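Local coordinates for methionine-binding protein (Coxiella burnetii, PDB 3TQW) that binds methionine between its two lobes, probably as the periplasmic substrate-binding component of an ABC transporter, at residues Ile78-Met86 with Ala229-Ala240; Leu118-Leu129 with Ile135-Pro146. All blocks are in the same frame, centred on the assembly; numbering follows the deposited sequence. Where two conformers were deposited one is given.

In the fold
Contacts 1 and 2 lie in different lobes of a periplasmic binding protein fold, one built on the six-stranded sheet and the other on the five-stranded sheet, their centres 25 Å apart. Contact 1, its centre about 10 Å from that of the chain, pairs the strand of 78-86 with the C-terminal strand and carries Tyr84, whose side chain comes within about 4 Å of the bound methionine. Contact 2, its centre about 19 Å from that of the chain, is a surface feature beside the five-stranded sheet; the side chain of its poorly ordered Ile135 is about 12 Å from the methionine. In sequence, contact 2 falls wholly between the halves of contact 1. The two meet where the chain passes between lobes: Met86 O packs 3.4 Å from Leu120 CD2.

Contact 1 of 2, residues Ile78-Met86 with Ala229-Ala240; sequences IGKTFVYPM and AKKIFGDGAIPA
Tyr84 directs the edge of its ring at the face of Phe233, CE1 standing 3.7 Å above the plane of the Phe233 ring and over its centre. The centroids are 4.9 Å apart with the planes at 51°, an inclined edge-to-face pair. Ile232 CG2 covers the opposite Phe233 face, toward the rim, so the ring is sandwiched. At the Tyr84 edge lies Gly236 O, while Ala237 CB approaches the same ring obliquely, 3.6 Å from Tyr84 CE1. The Phe82 ring has Ile238 C at its edge; Ala229 CB, 3.7 Å from Phe82 CE1, and Pro239 N come in obliquely. Phe82 CG lies anti to its carbonyl carbon (chi1 -60°), which carries the ring across to helix 223-233. Beside these rings, Val83 and Ile238 form an antiparallel hydrogen-bonded pair: Val83 N reaches Ile238 O at 2.8 Å, and Ile238 N returns to Val83 O, both in the carbonyl plane. Their side chains lie side by side; Val83 has two conformers, so the close approach of its CG1 to Ile238 CB is doubtful. Ala240 N gives a third bond to Thr81 O, from above the carbonyl plane, and a water donates to both Pro85 O and Gly236 O. Strand 238-239 thus becomes an outermost strand of the six-stranded sheet in a periplasmic binding protein lobe, next to Tyr84, which lines the methionine pocket.

Contact 2 of 2, residues Leu118-Leu129 with Ile135-Pro146; sequences LLLLEKAQLIQL and INATPMDIASNP
The short antiparallel strands 128-129 and 142-144 pair through a classic beta bulge, with Ala143 and Ser144 both facing Gln128. Gln128 O accepts two bonds, from Ala143 N at 2.8 Å and Ser144 N at 3.2 Å, and Gln128 N donates back to Ser144 O in the carbonyl plane. On one side of this pairing Gln128 CB and Ser144 CB touch. Ile127 and Ile142 meet at about a right angle, CD1 to CD1 at 3.8 Å; Ile127 CG1 sits between its backbone N and carbonyl carbon (chi1 58°), and the extended chi2 takes CD1 to Ile142. Leu129 slants against Ile142 through CD2, while its other branch, CD1, rests on Ala137 CB. Leu118 CD1 lies against the Thr138-Pro139 peptide, 3.4 Å from Thr138 C. Glu122 OE2 takes an almost straight bond from Leu129 N at 2.8 Å, arriving from above the carboxylate plane and tying the helix to the strand. Helix 111-123 ends in a Schellman motif at Gln125. Beyond the two-stranded sheet, Leu121 of that helix packs on Leu88, Ile105, Val107 and Ile151 of the five-stranded sheet, and Asn145 OD1 accepts from Leu149 N just before strand 150-154.

Contact 1 of 2, residues Ile78-Met86 with Ala229-Ala240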
loop_
_atom_site.group_PDB
_atom_site.type_symbol
_atom_site.label_atom_id
_atom_site.label_comp_id
_atom_site.label_asym_id
_atom_site.label_seq_id
_atom_site.Cartn_x
_atom_site.Cartn_y
_atom_site.Cartn_z
ATOM N N ILE A 78 2.564 -1.686 15.765
ATOM C CA ILE A 78 1.743 -1.940 16.951
ATOM C C ILE A 78 0.313 -2.366 16.604
ATOM O O ILE A 78 -0.559 -2.410 17.472
ATOM C CB ILE A 78 1.729 -0.743 17.918
ATOM C CG1 ILE A 78 1.286 0.536 17.204
ATOM C CG2 ILE A 78 3.111 -0.560 18.522
ATOM C CD1 ILE A 78 0.936 1.684 18.159
ATOM N N GLY A 79 0.076 -2.689 15.337
ATOM C CA GLY A 79 -1.230 -3.178 14.932
ATOM C C GLY A 79 -1.561 -2.957 13.470
ATOM O O GLY A 79 -1.009 -2.067 12.818
ATOM N N LYS A 80 -2.476 -3.776 12.959
ATOM C CA LYS A 80 -2.893 -3.710 11.565
ATOM C C LYS A 80 -4.119 -2.816 11.406
ATOM O O LYS A 80 -4.920 -2.666 12.332
ATOM C CB LYS A 80 -3.203 -5.115 11.038
ATOM C CG LYS A 80 -2.033 -6.079 11.098
ATOM C CD LYS A 80 -2.447 -7.469 10.617
ATOM C CE LYS A 80 -1.312 -8.474 10.751
ATOM N NZ LYS A 80 -0.956 -8.738 12.176
ATOM N N THR A 81 -4.263 -2.225 10.226
ATOM C CA THR A 81 -5.401 -1.361 9.943
ATOM C C THR A 81 -6.305 -2.004 8.901
ATOM O O THR A 81 -7.351 -2.567 9.230
ATOM C CB THR A 81 -4.936 0.017 9.438
ATOM O OG1 THR A 81 -4.074 -0.158 8.300
ATOM C CG2 THR A 81 -4.173 0.735 10.527
ATOM N N PHE A 82 -5.897 -1.917 7.641
ATOM C CA PHE A 82 -6.635 -2.550 6.561
ATOM C C PHE A 82 -5.659 -3.151 5.572
ATOM O O PHE A 82 -4.516 -2.706 5.468
ATOM C CB PHE A 82 -7.506 -1.523 5.819
ATOM C CG PHE A 82 -8.533 -0.850 6.685
ATOM C CD1 PHE A 82 -9.841 -1.306 6.711
ATOM C CD2 PHE A 82 -8.197 0.246 7.459
ATOM C CE1 PHE A 82 -10.786 -0.691 7.505
ATOM C CE2 PHE A 82 -9.139 0.867 8.260
ATOM C CZ PHE A 82 -10.435 0.402 8.281
ATOM N N VAL A 83 -6.098 -4.176 4.854
ATOM C CA VAL A 83 -5.370 -4.629 3.682
ATOM C C VAL A 83 -6.064 -4.051 2.454
ATOM O O VAL A 83 -7.293 -3.978 2.402
ATOM C CB VAL A 83 -5.297 -6.166 3.592
ATOM C CG1 VAL A 83 -6.693 -6.772 3.595
ATOM C CG2 VAL A 83 -4.521 -6.592 2.349
ATOM N N TYR A 84 -5.272 -3.616 1.480
ATOM C CA TYR A 84 -5.800 -2.977 0.279
ATOM C C TYR A 84 -5.376 -3.788 -0.941
ATOM O O TYR A 84 -4.352 -3.491 -1.556
ATOM C CB TYR A 84 -5.268 -1.544 0.146
ATOM C CG TYR A 84 -5.575 -0.631 1.315
ATOM C CD1 TYR A 84 -6.810 0.006 1.423
ATOM C CD2 TYR A 84 -4.619 -0.380 2.297
ATOM C CE1 TYR A 84 -7.093 0.856 2.486
ATOM C CE2 TYR A 84 -4.895 0.469 3.368
ATOM C CZ TYR A 84 -6.135 1.083 3.455
ATOM O OH TYR A 84 -6.415 1.926 4.510
ATOM N N PRO A 85 -6.156 -4.826 -1.291
ATOM C CA PRO A 85 -5.755 -5.731 -2.371
ATOM C C PRO A 85 -5.370 -4.984 -3.635
ATOM O O PRO A 85 -6.166 -4.207 -4.167
ATOM C CB PRO A 85 -7.010 -6.578 -2.597
ATOM C CG PRO A 85 -7.640 -6.633 -1.252
ATOM C CD PRO A 85 -7.419 -5.254 -0.661
HETATM N N MSE A 86 -4.151 -5.228 -4.105
HETATM C CA MSE A 86 -3.600 -4.527 -5.262
HETATM C C MSE A 86 -4.218 -4.995 -6.577
HETATM O O MSE A 86 -4.401 -6.199 -6.802
HETATM C CB MSE A 86 -2.078 -4.707 -5.298
HETATM C CG MSE A 86 -1.412 -4.195 -6.564
HETATM SE SE MSE A 86 0.516 -4.515 -6.536
HETATM C CE MSE A 86 1.049 -3.023 -5.404
ATOM N N ALA A 229 -14.161 3.846 5.787
ATOM C CA ALA A 229 -13.372 3.044 4.857
ATOM C C ALA A 229 -14.259 2.537 3.724
ATOM O O ALA A 229 -13.867 2.572 2.559
ATOM C CB ALA A 229 -12.704 1.883 5.581
ATOM N N LYS A 230 -15.455 2.072 4.074
ATOM C CA LYS A 230 -16.428 1.633 3.079
ATOM C C LYS A 230 -16.736 2.729 2.061
ATOM O O LYS A 230 -16.814 2.466 0.864
ATOM C CB LYS A 230 -17.735 1.186 3.746
ATOM C CG LYS A 230 -17.873 -0.320 3.947
ATOM C CD LYS A 230 -17.134 -0.790 5.192
ATOM C CE LYS A 230 -17.311 -2.289 5.430
ATOM N NZ LYS A 230 -16.531 -2.776 6.617
ATOM N N LYS A 231 -16.915 3.959 2.532
ATOM C CA LYS A 231 -17.260 5.054 1.630
ATOM C C LYS A 231 -16.073 5.457 0.750
ATOM O O LYS A 231 -16.244 5.802 -0.415
ATOM C CB LYS A 231 -17.780 6.266 2.403
ATOM C CG LYS A 231 -19.017 6.002 3.269
ATOM C CD LYS A 231 -19.716 7.309 3.612
ATOM C CE LYS A 231 -20.502 7.242 4.924
ATOM N NZ LYS A 231 -21.057 5.901 5.237
ATOM N N ILE A 232 -14.869 5.408 1.315
ATOM C CA ILE A 232 -13.674 5.847 0.606
ATOM C C ILE A 232 -13.123 4.764 -0.326
ATOM O O ILE A 232 -12.736 5.052 -1.457
ATOM C CB ILE A 232 -12.572 6.294 1.597
ATOM C CG1 ILE A 232 -13.059 7.478 2.444
ATOM C CG2 ILE A 232 -11.290 6.659 0.857
ATOM C CD1 ILE A 232 -12.268 7.668 3.723
ATOM N N PHE A 233 -13.106 3.520 0.150
ATOM C CA PHE A 233 -12.433 2.425 -0.555
ATOM C C PHE A 233 -13.366 1.327 -1.069
ATOM O O PHE A 233 -12.953 0.471 -1.861
ATOM C CB PHE A 233 -11.387 1.775 0.354
ATOM C CG PHE A 233 -10.286 2.704 0.785
ATOM C CD1 PHE A 233 -9.212 2.963 -0.052
ATOM C CD2 PHE A 233 -10.320 3.307 2.033
ATOM C CE1 PHE A 233 -8.189 3.821 0.344
ATOM C CE2 PHE A 233 -9.303 4.160 2.436
ATOM C CZ PHE A 233 -8.235 4.414 1.591
ATOM N N GLY A 234 -14.613 1.332 -0.609
ATOM C CA GLY A 234 -15.525 0.243 -0.919
ATOM C C GLY A 234 -14.892 -1.085 -0.545
ATOM O O GLY A 234 -14.228 -1.197 0.492
ATOM N N ASP A 235 -15.081 -2.091 -1.399
ATOM C CA ASP A 235 -14.496 -3.410 -1.177
ATOM C C ASP A 235 -12.972 -3.405 -1.306
ATOM O O ASP A 235 -12.329 -4.438 -1.122
ATOM C CB ASP A 235 -15.089 -4.431 -2.153
ATOM C CG ASP A 235 -16.583 -4.621 -1.958
ATOM O OD1 ASP A 235 -17.079 -4.344 -0.845
ATOM O OD2 ASP A 235 -17.262 -5.052 -2.915
ATOM N N GLY A 236 -12.401 -2.248 -1.625
ATOM C CA GLY A 236 -10.968 -2.133 -1.828
ATOM C C GLY A 236 -10.183 -2.062 -0.531
ATOM O O GLY A 236 -8.950 -2.109 -0.544
ATOM N N ALA A 237 -10.896 -1.937 0.585
ATOM C CA ALA A 237 -10.273 -1.972 1.904
ATOM C C ALA A 237 -10.914 -3.052 2.763
ATOM O O ALA A 237 -12.136 -3.100 2.908
ATOM C CB ALA A 237 -10.385 -0.618 2.589
ATOM N N ILE A 238 -10.084 -3.919 3.328
ATOM C CA ILE A 238 -10.557 -4.992 4.182
ATOM C C ILE A 238 -9.952 -4.840 5.565
ATOM O O ILE A 238 -8.734 -4.824 5.706
ATOM C CB ILE A 238 -10.161 -6.360 3.614
ATOM C CG1 ILE A 238 -10.603 -6.461 2.153
ATOM C CG2 ILE A 238 -10.767 -7.489 4.452
ATOM C CD1 ILE A 238 -10.104 -7.683 1.464
ATOM N N PRO A 239 -10.807 -4.709 6.590
ATOM C CA PRO A 239 -10.356 -4.586 7.977
ATOM C C PRO A 239 -9.381 -5.706 8.312
ATOM O O PRO A 239 -9.628 -6.855 7.955
ATOM C CB PRO A 239 -11.652 -4.736 8.775
ATOM C CG PRO A 239 -12.707 -4.210 7.850
ATOM C CD PRO A 239 -12.276 -4.648 6.477
ATOM N N ALA A 240 -8.274 -5.368 8.963
ATOM C CA ALA A 240 -7.235 -6.350 9.252
ATOM C C ALA A 240 -6.865 -6.371 10.731
ATOM O O ALA A 240 -6.118 -7.246 11.167
ATOM C CB ALA A 240 -6.000 -6.086 8.393
ATOM O OXT ALA A 240 -7.296 -5.527 11.520
HETATM O O HOH W 1 -7.729 -2.415 -3.003
#

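Contact 2 of 2, residues Leu118-Leu129 with Ile135-Pro146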
loop_
_atom_site.group_PDB
_atom_site.type_symbol
_atom_site.label_atom_id
_atom_site.label_comp_id
_atom_site.label_asym_id
_atom_site.label_seq_id
_atom_site.Cartn_x
_atom_site.Cartn_y
_atom_site.Cartn_z
ATOM N N LEU A 118 4.964 -8.646 -8.935
ATOM C CA LEU A 118 5.375 -9.819 -9.702
ATOM C C LEU A 118 4.569 -11.047 -9.285
ATOM O O LEU A 118 4.187 -11.873 -10.122
ATOM C CB LEU A 118 6.878 -10.073 -9.555
ATOM C CG LEU A 118 7.754 -9.045 -10.272
ATOM C CD1 LEU A 118 9.228 -9.275 -9.964
ATOM C CD2 LEU A 118 7.490 -9.083 -11.778
ATOM N N LEU A 119 4.289 -11.153 -7.990
ATOM C CA LEU A 119 3.452 -12.228 -7.478
ATOM C C LEU A 119 2.043 -12.141 -8.046
ATOM O O LEU A 119 1.419 -13.163 -8.335
ATOM C CB LEU A 119 3.416 -12.205 -5.952
ATOM C CG LEU A 119 4.645 -12.796 -5.254
ATOM C CD1 LEU A 119 4.663 -12.432 -3.774
ATOM C CD2 LEU A 119 4.697 -14.309 -5.446
ATOM N N LEU A 120 1.547 -10.916 -8.210
ATOM C CA LEU A 120 0.221 -10.693 -8.779
ATOM C C LEU A 120 0.188 -11.040 -10.271
ATOM O O LEU A 120 -0.806 -11.572 -10.767
ATOM C CB LEU A 120 -0.227 -9.246 -8.544
ATOM C CG LEU A 120 -1.604 -8.804 -9.047
ATOM C CD1 LEU A 120 -2.708 -9.684 -8.496
ATOM C CD2 LEU A 120 -1.870 -7.343 -8.688
ATOM N N LEU A 121 1.268 -10.732 -10.989
ATOM C CA LEU A 121 1.359 -11.100 -12.403
ATOM C C LEU A 121 1.381 -12.618 -12.554
ATOM O O LEU A 121 0.906 -13.166 -13.551
ATOM C CB LEU A 121 2.603 -10.492 -13.059
ATOM C CG LEU A 121 2.666 -8.970 -13.147
ATOM C CD1 LEU A 121 4.035 -8.525 -13.637
ATOM C CD2 LEU A 121 1.567 -8.442 -14.060
ATOM N N GLU A 122 1.942 -13.292 -11.557
ATOM C CA GLU A 122 1.968 -14.747 -11.547
ATOM C C GLU A 122 0.570 -15.301 -11.266
ATOM O O GLU A 122 0.142 -16.279 -11.877
ATOM C CB GLU A 122 2.969 -15.255 -10.511
ATOM C CG GLU A 122 3.102 -16.760 -10.482
ATOM C CD GLU A 122 4.171 -17.231 -9.517
ATOM O OE1 GLU A 122 4.130 -16.830 -8.332
ATOM O OE2 GLU A 122 5.054 -18.002 -9.949
ATOM N N LYS A 123 -0.139 -14.666 -10.338
ATOM C CA LYS A 123 -1.520 -15.029 -10.051
ATOM C C LYS A 123 -2.340 -14.861 -11.325
ATOM O O LYS A 123 -3.231 -15.661 -11.613
ATOM C CB LYS A 123 -2.072 -14.137 -8.936
ATOM C CG LYS A 123 -3.529 -14.371 -8.570
ATOM C CD LYS A 123 -3.975 -13.348 -7.529
ATOM C CE LYS A 123 -5.444 -13.495 -7.179
ATOM N NZ LYS A 123 -5.718 -14.816 -6.565
ATOM N N ALA A 124 -2.017 -13.820 -12.089
ATOM C CA ALA A 124 -2.681 -13.548 -13.363
ATOM C C ALA A 124 -2.299 -14.555 -14.453
ATOM O O ALA A 124 -2.783 -14.465 -15.581
ATOM C CB ALA A 124 -2.371 -12.127 -13.828
ATOM N N GLN A 125 -1.435 -15.506 -14.112
ATOM C CA GLN A 125 -0.981 -16.522 -15.062
ATOM C C GLN A 125 -0.233 -15.918 -16.249
ATOM O O GLN A 125 -0.245 -16.472 -17.348
ATOM C CB GLN A 125 -2.157 -17.372 -15.554
ATOM C CG GLN A 125 -2.923 -18.064 -14.441
ATOM C CD GLN A 125 -2.037 -18.959 -13.599
ATOM O OE1 GLN A 125 -1.403 -19.882 -14.112
ATOM N NE2 GLN A 125 -1.980 -18.685 -12.300
ATOM N N LEU A 126 0.419 -14.783 -16.023
ATOM C CA LEU A 126 1.187 -14.119 -17.071
ATOM C C LEU A 126 2.654 -14.540 -17.036
ATOM O O LEU A 126 3.326 -14.590 -18.068
ATOM C CB LEU A 126 1.076 -12.598 -16.939
ATOM C CG LEU A 126 -0.320 -12.001 -17.116
ATOM C CD1 LEU A 126 -0.311 -10.499 -16.836
ATOM C CD2 LEU A 126 -0.854 -12.294 -18.517
ATOM N N ILE A 127 3.147 -14.836 -15.840
ATOM C CA ILE A 127 4.516 -15.288 -15.670
ATOM C C ILE A 127 4.562 -16.347 -14.590
ATOM O O ILE A 127 3.588 -16.560 -13.874
ATOM C CB ILE A 127 5.457 -14.140 -15.238
ATOM C CG1 ILE A 127 4.965 -13.520 -13.923
ATOM C CG2 ILE A 127 5.572 -13.083 -16.327
ATOM C CD1 ILE A 127 5.915 -12.482 -13.340
ATOM N N GLN A 128 5.705 -17.007 -14.479
ATOM C CA GLN A 128 5.968 -17.895 -13.364
ATOM C C GLN A 128 7.292 -17.486 -12.754
ATOM O O GLN A 128 8.251 -17.195 -13.469
ATOM C CB GLN A 128 6.023 -19.356 -13.822
ATOM C CG GLN A 128 4.679 -19.914 -14.262
ATOM C CD GLN A 128 4.758 -21.376 -14.672
ATOM O OE1 GLN A 128 5.825 -21.989 -14.630
ATOM N NE2 GLN A 128 3.623 -21.938 -15.071
ATOM N N LEU A 129 7.335 -17.440 -11.429
ATOM C CA LEU A 129 8.555 -17.103 -10.719
ATOM C C LEU A 129 9.284 -18.380 -10.332
ATOM O O LEU A 129 8.659 -19.424 -10.155
ATOM C CB LEU A 129 8.232 -16.284 -9.471
ATOM C CG LEU A 129 7.583 -14.924 -9.743
ATOM C CD1 LEU A 129 7.060 -14.294 -8.457
ATOM C CD2 LEU A 129 8.564 -14.001 -10.454
ATOM N N ILE A 135 8.312 -12.869 -1.859
ATOM C CA ILE A 135 8.326 -11.687 -0.999
ATOM C C ILE A 135 9.518 -10.776 -1.302
ATOM O O ILE A 135 9.487 -9.580 -0.999
ATOM C CB ILE A 135 8.319 -12.074 0.498
ATOM C CG1 ILE A 135 7.082 -12.915 0.822
ATOM C CG2 ILE A 135 8.363 -10.831 1.382
ATOM C CD1 ILE A 135 7.001 -13.349 2.272
ATOM N N ASN A 136 10.563 -11.347 -1.901
ATOM C CA ASN A 136 11.716 -10.567 -2.352
ATOM C C ASN A 136 11.990 -10.745 -3.845
ATOM O O ASN A 136 13.102 -10.501 -4.310
ATOM C CB ASN A 136 12.977 -10.943 -1.567
ATOM C CG ASN A 136 12.679 -11.368 -0.146
ATOM O OD1 ASN A 136 12.486 -12.551 0.127
ATOM N ND2 ASN A 136 12.645 -10.407 0.770
ATOM N N ALA A 137 10.977 -11.170 -4.596
ATOM C CA ALA A 137 11.158 -11.458 -6.020
ATOM C C ALA A 137 11.547 -10.238 -6.854
ATOM O O ALA A 137 11.096 -9.118 -6.599
ATOM C CB ALA A 137 9.901 -12.115 -6.592
ATOM N N THR A 138 12.402 -10.477 -7.843
ATOM C CA THR A 138 12.794 -9.484 -8.837
ATOM C C THR A 138 12.507 -10.092 -10.209
ATOM O O THR A 138 12.208 -11.280 -10.301
ATOM C CB THR A 138 14.300 -9.151 -8.731
ATOM O OG1 THR A 138 14.678 -8.235 -9.768
ATOM C CG2 THR A 138 15.131 -10.404 -8.870
ATOM N N PRO A 139 12.569 -9.283 -11.279
ATOM C CA PRO A 139 12.356 -9.855 -12.613
ATOM C C PRO A 139 13.366 -10.952 -12.963
ATOM O O PRO A 139 13.097 -11.781 -13.829
ATOM C CB PRO A 139 12.532 -8.649 -13.537
ATOM C CG PRO A 139 12.100 -7.479 -12.686
ATOM C CD PRO A 139 12.576 -7.806 -11.301
HETATM N N MSE A 140 14.511 -10.956 -12.290
HETATM C CA MSE A 140 15.512 -11.995 -12.489
HETATM C C MSE A 140 14.977 -13.334 -12.009
HETATM O O MSE A 140 15.536 -14.386 -12.319
HETATM C CB MSE A 140 16.798 -11.657 -11.725
HETATM C CG MSE A 140 17.757 -10.745 -12.469
HETATM SE SE MSE A 140 18.466 -11.560 -14.085
HETATM C CE MSE A 140 17.436 -10.539 -15.397
ATOM N N ASP A 141 13.897 -13.288 -11.238
ATOM C CA ASP A 141 13.306 -14.503 -10.703
ATOM C C ASP A 141 12.170 -15.012 -11.574
ATOM O O ASP A 141 11.485 -15.967 -11.214
ATOM C CB ASP A 141 12.813 -14.284 -9.274
ATOM C CG ASP A 141 13.940 -13.974 -8.317
ATOM O OD1 ASP A 141 14.754 -14.884 -8.039
ATOM O OD2 ASP A 141 14.008 -12.825 -7.839
ATOM N N ILE A 142 11.967 -14.368 -12.717
ATOM C CA ILE A 142 10.961 -14.832 -13.659
ATOM C C ILE A 142 11.517 -16.028 -14.420
ATOM O O ILE A 142 12.488 -15.904 -15.169
ATOM C CB ILE A 142 10.530 -13.728 -14.639
ATOM C CG1 ILE A 142 9.784 -12.618 -13.895
ATOM C CG2 ILE A 142 9.634 -14.304 -15.724
ATOM C CD1 ILE A 142 9.335 -11.483 -14.789
ATOM N N ALA A 143 10.906 -17.189 -14.211
ATOM C CA ALA A 143 11.382 -18.421 -14.831
ATOM C C ALA A 143 10.661 -18.694 -16.144
ATOM O O ALA A 143 11.215 -19.322 -17.042
ATOM C CB ALA A 143 11.223 -19.596 -13.877
ATOM N N SER A 144 9.428 -18.212 -16.253
ATOM C CA SER A 144 8.637 -18.402 -17.462
ATOM C C SER A 144 7.911 -17.117 -17.855
ATOM O O SER A 144 7.189 -16.527 -17.048
ATOM C CB SER A 144 7.634 -19.540 -17.264
ATOM O OG SER A 144 6.807 -19.704 -18.403
ATOM N N ASN A 145 8.115 -16.689 -19.098
ATOM C CA ASN A 145 7.485 -15.481 -19.622
ATOM C C ASN A 145 7.063 -15.685 -21.083
ATOM O O ASN A 145 7.661 -15.117 -21.996
ATOM C CB ASN A 145 8.435 -14.283 -19.468
ATOM C CG ASN A 145 7.813 -12.967 -19.920
ATOM O OD1 ASN A 145 6.637 -12.904 -20.278
ATOM N ND2 ASN A 145 8.611 -11.907 -19.904
ATOM N N PRO A 146 6.023 -16.509 -21.298
ATOM C CA PRO A 146 5.531 -16.938 -22.613
ATOM C C PRO A 146 5.374 -15.808 -23.628
ATOM O O PRO A 146 5.865 -15.929 -24.754
ATOM C CB PRO A 146 4.163 -17.542 -22.287
ATOM C CG PRO A 146 4.314 -18.060 -20.910
ATOM C CD PRO A 146 5.235 -17.100 -20.202
HETATM O O HOH W 2 4.224 -14.034 -20.630
#